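Long-range contact in mandelate racemase/muconate lactonizing enzyme family protein (Bradyrhizobium sp. ORS 278, PDB 3TOY), which belongs to the enolase superfamily, pairing an N-terminal capping domain with a barrel-like C-terminal domain that binds a divalent metal ion: residues A269-W274 with F290-L295. Numbering follows the deposited sequence.
Sequences AGENWW and FIMPDL. With CA (calcium ion), chain E.
At the metal-binding end of the barrel, characteristic of the enolase superfamily, E271 and M292 leave two adjacent parallel strands with their side chains running alongside each other in the same direction. The carboxylate of E271 grips calcium with both oxygens, OE1 at 2.4 Å and OE2 at 2.6 Å; D219 and E245, from the two preceding strands, and waters 3 and 4 also bind the ion. Glutamate suits the place because its carboxylate offers two hard oxygen ligands, of the kind calcium prefers, to one ion. CG of E271 sits between its backbone N and carbonyl carbon (chi1 77°), and the extended chain beyond carries the carboxylate to the ion. M292, flexible and apolar, bends at its last torsion (chi3 -78°) and lays CE 3.4 Å from E271 OE1.

The backbones are joined by M292 N, which donates to A269 O at 2.9 Å, while I291 CA adds a CA-H...O contact to the same oxygen. G270 then starts a type I turn at a phi of 120°, a backbone angle open to glycine, whose lack of CB also leaves space for M292 N close by. Two waters tie the turn to D294: water 1 bridges its two ends, G270 O and W273 O, to D294 N, and water 2 joins E271 O to D294 OD2. OD2 also hydrogen-bonds to H321 ND1, and OD1 to M296 N.

The W273 ring lies over G270 CA, and its CZ3 meets I291 CG2 at 4.0 Å; its NE1 is bonded to Q250 O. Outside this layer, I291 packs on helix 300-314, and F279 of helix 275-285, which connects the two strands, touches W273, I291 and P293.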
ATOM      1  N   ALA A 269      -0.247  19.405 -15.876  1.00 22.03           N
ATOM      2  CA  ALA A 269      -0.556  18.537 -17.017  1.00 20.33           C
ATOM      3  C   ALA A 269      -2.037  18.583 -17.278  1.00 21.62           C
ATOM      4  O   ALA A 269      -2.767  19.236 -16.558  1.00 22.88           O
ATOM      5  CB  ALA A 269      -0.087  17.081 -16.764  1.00 22.35           C
ATOM      6  N   GLY A 270      -2.499  17.879 -18.302  1.00 21.25           N
ATOM      7  CA  GLY A 270      -3.954  17.745 -18.478  1.00 25.03           C
ATOM      8  C   GLY A 270      -4.524  18.286 -19.782  1.00 22.07           C
ATOM      9  O   GLY A 270      -5.648  17.939 -20.162  1.00 24.59           O
ATOM     10  N   GLU A 271      -3.750  19.087 -20.498  1.00 25.62           N
ATOM     11  CA  GLU A 271      -4.321  19.718 -21.705  1.00 23.87           C
ATOM     12  C   GLU A 271      -4.580  18.700 -22.799  1.00 29.54           C
ATOM     13  O   GLU A 271      -5.268  18.997 -23.772  1.00 26.02           O
ATOM     14  CB  GLU A 271      -3.394  20.810 -22.241  1.00 22.58           C
ATOM     15  CG  GLU A 271      -2.169  20.289 -23.012  1.00 21.74           C
ATOM     16  CD  GLU A 271      -1.098  21.362 -23.132  1.00 32.92           C
ATOM     17  OE1 GLU A 271      -0.722  21.939 -22.100  1.00 31.66           O
ATOM     18  OE2 GLU A 271      -0.624  21.627 -24.254  1.00 31.15           O
ATOM     19  N   ASN A 272      -4.015  17.499 -22.661  1.00 24.17           N
ATOM     20  CA  ASN A 272      -4.214  16.474 -23.666  1.00 23.09           C
ATOM     21  C   ASN A 272      -5.001  15.231 -23.217  1.00 20.83           C
ATOM     22  O   ASN A 272      -5.151  14.277 -24.002  1.00 23.51           O
ATOM     23  CB  ASN A 272      -2.861  16.095 -24.309  1.00 23.85           C
ATOM     24  CG  ASN A 272      -2.303  17.233 -25.126  1.00 30.42           C
ATOM     25  OD1 ASN A 272      -3.035  17.800 -25.923  1.00 27.66           O
ATOM     26  ND2 ASN A 272      -1.051  17.620 -24.889  1.00 27.72           N
ATOM     27  N   TRP A 273      -5.535  15.253 -21.992  1.00 21.81           N
ATOM     28  CA  TRP A 273      -6.316  14.137 -21.483  1.00 23.18           C
ATOM     29  C   TRP A 273      -7.777  14.229 -21.933  1.00 24.66           C
ATOM     30  O   TRP A 273      -8.322  15.329 -22.164  1.00 27.44           O
ATOM     31  CB  TRP A 273      -6.226  14.025 -19.950  1.00 25.76           C
ATOM     32  CG  TRP A 273      -4.812  13.868 -19.449  1.00 24.01           C
ATOM     33  CD1 TRP A 273      -3.760  13.333 -20.135  1.00 22.42           C
ATOM     34  CD2 TRP A 273      -4.311  14.207 -18.144  1.00 22.06           C
ATOM     35  NE1 TRP A 273      -2.624  13.349 -19.343  1.00 22.87           N
ATOM     36  CE2 TRP A 273      -2.943  13.870 -18.120  1.00 21.91           C
ATOM     37  CE3 TRP A 273      -4.888  14.766 -16.992  1.00 23.54           C
ATOM     38  CZ2 TRP A 273      -2.130  14.099 -17.007  1.00 22.53           C
ATOM     39  CZ3 TRP A 273      -4.064  14.997 -15.861  1.00 22.17           C
ATOM     40  CH2 TRP A 273      -2.714  14.662 -15.891  1.00 22.28           C
ATOM     41  N   TRP A 274      -8.406  13.075 -22.051  1.00 24.51           N
ATOM     42  CA  TRP A 274      -9.729  12.968 -22.696  1.00 25.68           C
ATOM     43  C   TRP A 274     -10.859  12.774 -21.695  1.00 27.19           C
ATOM     44  O   TRP A 274     -10.930  11.729 -21.049  1.00 25.05           O
ATOM     45  CB  TRP A 274      -9.718  11.803 -23.722  1.00 24.22           C
ATOM     46  CG  TRP A 274      -8.741  12.058 -24.824  1.00 24.88           C
ATOM     47  CD1 TRP A 274      -7.510  11.502 -24.986  1.00 23.32           C
ATOM     48  CD2 TRP A 274      -8.909  13.003 -25.905  1.00 23.74           C
ATOM     49  NE1 TRP A 274      -6.892  12.044 -26.104  1.00 24.13           N
ATOM     50  CE2 TRP A 274      -7.747  12.949 -26.692  1.00 23.85           C
ATOM     51  CE3 TRP A 274      -9.942  13.882 -26.273  1.00 27.41           C
ATOM     52  CZ2 TRP A 274      -7.568  13.753 -27.827  1.00 27.81           C
ATOM     53  CZ3 TRP A 274      -9.776  14.684 -27.419  1.00 24.95           C
ATOM     54  CH2 TRP A 274      -8.600  14.604 -28.177  1.00 22.57           C
ATOM     55  N   PHE A 290      -1.012  20.101 -10.389  1.00 20.11           N
ATOM     56  CA  PHE A 290      -1.966  21.045 -10.962  1.00 18.32           C
ATOM     57  C   PHE A 290      -2.552  20.354 -12.206  1.00 20.29           C
ATOM     58  O   PHE A 290      -1.914  19.462 -12.786  1.00 20.42           O
ATOM     59  CB  PHE A 290      -1.224  22.301 -11.475  1.00 17.30           C
ATOM     60  CG  PHE A 290      -0.513  23.115 -10.391  1.00 20.92           C
ATOM     61  CD1 PHE A 290      -0.882  23.020  -9.055  1.00 24.28           C
ATOM     62  CD2 PHE A 290       0.490  24.011 -10.742  1.00 19.71           C
ATOM     63  CE1 PHE A 290      -0.234  23.800  -8.100  1.00 24.35           C
ATOM     64  CE2 PHE A 290       1.129  24.799  -9.787  1.00 24.15           C
ATOM     65  CZ  PHE A 290       0.751  24.695  -8.478  1.00 22.76           C
ATOM     66  N   ILE A 291      -3.721  20.807 -12.671  1.00 20.32           N
ATOM     67  CA  ILE A 291      -4.223  20.350 -13.966  1.00 19.04           C
ATOM     68  C   ILE A 291      -4.678  21.570 -14.767  1.00 22.38           C
ATOM     69  O   ILE A 291      -5.020  22.589 -14.188  1.00 21.20           O
ATOM     70  CB  ILE A 291      -5.430  19.335 -13.874  1.00 19.93           C
ATOM     71  CG1 ILE A 291      -6.610  19.932 -13.101  1.00 21.27           C
ATOM     72  CG2 ILE A 291      -4.933  17.966 -13.262  1.00 21.00           C
ATOM     73  CD1 ILE A 291      -7.831  19.039 -13.121  1.00 22.71           C
ATOM     74  N   MET A 292      -4.695  21.412 -16.082  1.00 25.47           N
ATOM     75  CA  MET A 292      -5.208  22.438 -16.994  1.00 22.88           C
ATOM     76  C   MET A 292      -5.955  21.783 -18.163  1.00 21.56           C
ATOM     77  O   MET A 292      -5.385  21.595 -19.254  1.00 22.86           O
ATOM     78  CB  MET A 292      -4.060  23.322 -17.518  1.00 24.92           C
ATOM     79  CG  MET A 292      -2.843  22.589 -18.062  1.00 24.81           C
ATOM     80  SD  MET A 292      -1.497  23.735 -18.500  1.00 25.99           S
ATOM     81  CE  MET A 292      -2.081  24.373 -20.113  1.00 28.82           C
ATOM     82  N   PRO A 293      -7.217  21.399 -17.933  1.00 21.89           N
ATOM     83  CA  PRO A 293      -7.967  20.777 -19.022  1.00 21.30           C
ATOM     84  C   PRO A 293      -8.118  21.744 -20.211  1.00 24.33           C
ATOM     85  O   PRO A 293      -8.066  22.962 -20.023  1.00 24.62           O
ATOM     86  CB  PRO A 293      -9.332  20.482 -18.401  1.00 24.08           C
ATOM     87  CG  PRO A 293      -9.117  20.538 -16.900  1.00 23.63           C
ATOM     88  CD  PRO A 293      -7.995  21.495 -16.680  1.00 22.93           C
ATOM     89  N   ASP A 294      -8.252  21.166 -21.400  1.00 26.23           N
ATOM     90  CA  ASP A 294      -8.592  21.878 -22.638  1.00 24.39           C
ATOM     91  C   ASP A 294     -10.074  21.631 -22.884  1.00 24.17           C
ATOM     92  O   ASP A 294     -10.532  20.475 -22.916  1.00 24.30           O
ATOM     93  CB  ASP A 294      -7.759  21.273 -23.778  1.00 22.80           C
ATOM     94  CG  ASP A 294      -7.908  22.035 -25.098  1.00 27.71           C
ATOM     95  OD1 ASP A 294      -9.045  22.471 -25.420  1.00 32.46           O
ATOM     96  OD2 ASP A 294      -6.881  22.181 -25.792  1.00 30.49           O
ATOM     97  N   LEU A 295     -10.844  22.700 -23.038  1.00 25.13           N
ATOM     98  CA  LEU A 295     -12.264  22.521 -23.284  1.00 27.30           C
ATOM     99  C   LEU A 295     -12.532  21.646 -24.513  1.00 23.63           C
ATOM    100  O   LEU A 295     -13.588  21.043 -24.593  1.00 25.42           O
ATOM    101  CB  LEU A 295     -12.968  23.881 -23.425  1.00 27.73           C
ATOM    102  CG  LEU A 295     -13.228  24.580 -22.090  1.00 24.66           C
ATOM    103  CD1 LEU A 295     -13.493  26.087 -22.303  1.00 23.63           C
ATOM    104  CD2 LEU A 295     -14.381  23.943 -21.340  1.00 28.79           C
TER
HETATM  105 CA    CA E 361       1.095  23.220 -23.044  1.00 26.61          CA
HETATM  106  O   HOH W   1      -8.092  18.144 -21.509  1.00 21.82           O
HETATM  107  O   HOH W   2      -5.215  20.065 -26.356  1.00 31.66           O
HETATM  108  O   HOH W   3       2.234  21.277 -22.751  1.00 26.22           O
HETATM  109  O   HOH W   4       0.087  25.387 -23.595  1.00 27.19           O